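Local coordinates for protein SMG-7 (PDB 3ZHE), which takes part in nonsense-mediated mRNA decay as the partner of SMG-5 in a heterodimer that pairs two 14-3-3-like domains, at residues 286-291 / 320-325. Residues are numbered along the deposited sequence; the frame is centred on the assembly and turned at random.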
loop_
_atom_site.group_PDB
_atom_site.type_symbol
_atom_site.label_atom_id
_atom_site.label_comp_id
_atom_site.label_asym_id
_atom_site.label_seq_id
_atom_site.Cartn_x
_atom_site.Cartn_y
_atom_site.Cartn_z
ATOM N N THR B 286 -43.423 6.854 -18.711
ATOM C CA THR B 286 -43.771 8.105 -18.041
ATOM C C THR B 286 -42.583 8.654 -17.255
ATOM O O THR B 286 -42.143 9.795 -17.482
ATOM C CB THR B 286 -44.968 7.922 -17.086
ATOM O OG1 THR B 286 -46.091 7.416 -17.817
ATOM C CG2 THR B 286 -45.349 9.247 -16.440
ATOM N N ILE B 287 -42.059 7.836 -16.343
ATOM C CA ILE B 287 -40.914 8.255 -15.526
ATOM C C ILE B 287 -39.729 8.701 -16.384
ATOM O O ILE B 287 -39.184 9.801 -16.209
ATOM C CB ILE B 287 -40.443 7.126 -14.587
ATOM C CG1 ILE B 287 -41.556 6.745 -13.611
ATOM C CG2 ILE B 287 -39.188 7.546 -13.832
ATOM C CD1 ILE B 287 -41.156 5.668 -12.626
ATOM N N TRP B 288 -39.353 7.832 -17.316
ATOM C CA TRP B 288 -38.238 8.052 -18.228
ATOM C C TRP B 288 -38.356 9.376 -18.974
ATOM O O TRP B 288 -37.419 10.173 -18.990
ATOM C CB TRP B 288 -38.176 6.904 -19.234
ATOM C CG TRP B 288 -36.859 6.737 -19.903
ATOM C CD1 TRP B 288 -36.448 7.326 -21.061
ATOM C CD2 TRP B 288 -35.777 5.910 -19.465
ATOM N NE1 TRP B 288 -35.172 6.921 -21.369
ATOM C CE2 TRP B 288 -34.738 6.051 -20.404
ATOM C CE3 TRP B 288 -35.585 5.066 -18.366
ATOM C CZ2 TRP B 288 -33.525 5.379 -20.279
ATOM C CZ3 TRP B 288 -34.378 4.402 -18.244
ATOM C CH2 TRP B 288 -33.365 4.564 -19.195
ATOM N N CYS B 289 -39.513 9.604 -19.589
ATOM C CA CYS B 289 -39.738 10.827 -20.356
ATOM C C CYS B 289 -39.712 12.078 -19.483
ATOM O O CYS B 289 -39.149 13.103 -19.881
ATOM C CB CYS B 289 -41.050 10.748 -21.141
ATOM S SG CYS B 289 -40.960 9.726 -22.628
ATOM N N THR B 290 -40.319 11.998 -18.301
ATOM C CA THR B 290 -40.274 13.120 -17.364
ATOM C C THR B 290 -38.825 13.491 -17.041
ATOM O O THR B 290 -38.427 14.667 -17.124
ATOM C CB THR B 290 -41.029 12.804 -16.059
ATOM O OG1 THR B 290 -42.428 12.662 -16.335
ATOM C CG2 THR B 290 -40.830 13.918 -15.042
ATOM N N ALA B 291 -38.039 12.474 -16.695
ATOM C CA ALA B 291 -36.619 12.655 -16.413
ATOM C C ALA B 291 -35.882 13.279 -17.598
ATOM O O ALA B 291 -35.062 14.184 -17.423
ATOM C CB ALA B 291 -35.984 11.328 -16.031
ATOM N N ALA B 320 -26.856 10.267 -21.629
ATOM C CA ALA B 320 -26.480 9.197 -22.545
ATOM C C ALA B 320 -27.134 7.881 -22.139
ATOM O O ALA B 320 -27.446 7.046 -22.987
ATOM C CB ALA B 320 -24.967 9.050 -22.598
ATOM N N LEU B 321 -27.342 7.705 -20.837
ATOM C CA LEU B 321 -28.049 6.537 -20.325
ATOM C C LEU B 321 -29.517 6.593 -20.726
ATOM O O LEU B 321 -30.113 5.577 -21.085
ATOM C CB LEU B 321 -27.927 6.451 -18.802
ATOM C CG LEU B 321 -26.603 5.926 -18.244
ATOM C CD1 LEU B 321 -26.676 5.796 -16.730
ATOM C CD2 LEU B 321 -26.238 4.594 -18.886
ATOM N N LEU B 322 -30.094 7.789 -20.663
ATOM C CA LEU B 322 -31.476 7.994 -21.076
ATOM C C LEU B 322 -31.651 7.716 -22.566
ATOM O O LEU B 322 -32.719 7.292 -23.009
ATOM C CB LEU B 322 -31.937 9.414 -20.738
ATOM C CG LEU B 322 -32.147 9.717 -19.254
ATOM C CD1 LEU B 322 -32.568 11.164 -19.053
ATOM C CD2 LEU B 322 -33.180 8.771 -18.668
ATOM N N LEU B 323 -30.589 7.944 -23.330
ATOM C CA LEU B 323 -30.619 7.729 -24.773
ATOM C C LEU B 323 -30.493 6.254 -25.150
ATOM O O LEU B 323 -30.605 5.896 -26.322
ATOM C CB LEU B 323 -29.518 8.544 -25.458
ATOM C CG LEU B 323 -29.959 9.821 -26.177
ATOM C CD1 LEU B 323 -30.867 10.665 -25.296
ATOM C CD2 LEU B 323 -28.747 10.622 -26.618
ATOM N N CYS B 324 -30.267 5.402 -24.154
ATOM C CA CYS B 324 -30.129 3.969 -24.393
ATOM C C CYS B 324 -31.476 3.303 -24.647
ATOM O O CYS B 324 -31.537 2.131 -25.018
ATOM C CB CYS B 324 -29.425 3.286 -23.218
ATOM S SG CYS B 324 -27.665 3.664 -23.077
ATOM N N ALA B 325 -32.552 4.056 -24.443
ATOM C CA ALA B 325 -33.900 3.552 -24.687
ATOM C C ALA B 325 -34.678 4.487 -25.611
ATOM O O ALA B 325 -35.560 5.216 -25.157
ATOM C CB ALA B 325 -34.636 3.369 -23.374
#
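Trp288 reaches from helix 277-304 to residues 320-325, where helix 313-322 gives way to a turn, and slots its indole between Leu322 and Ala325. CG stands anti to the backbone N (chi1 -160°), which carries the ring away from its own helix toward Leu322, whose CA lies 7.3 Å from the CA of Trp288. Leu322 lays its CD2 methyl over one face of the indole, a CH-pi contact 3.8 Å from the centroid of the five-membered ring and 22° off its normal. On the other side of the ring plane the CB of Ala325 approaches obliquely, offset toward the rim, 3.9 Å from Trp288 CZ2. The two side chains of Trp288 and Leu322 run past each other in opposite directions, and Leu322 CD1 continues to the backbone of Ala291, nearly one helical turn farther along.

At the ring edge the indole NE1 donates to Leu322 O at 3.0 Å. This carbonyl oxygen lies nearly in the ring plane and receives the N-H on a lone pair, though the bond is bent, with an angle of 144° at the hydrogen. The bond satisfies the buried indole N-H and, with the flanking methyls, probably helps fix the rotation of the ring, while the type I turn from Leu322 to Ala325 brings the Ala325 methyl to the far side of the ring. A leucine in place of Trp288 would probably leave Leu322 O without this donor and open a gap between Leu322 and Ala325.

The contact is fully buried in the helical C-terminal part of the chain, within the Est1 DNA/RNA-binding family region. Leu263 and Met264 of helix 257-270 also pack on Trp288, and Ile260 of that helix meets Leu322; helix 243-253 touches Ile287 and Thr290, whereas helix 377-389 touches Ala320 and Leu323.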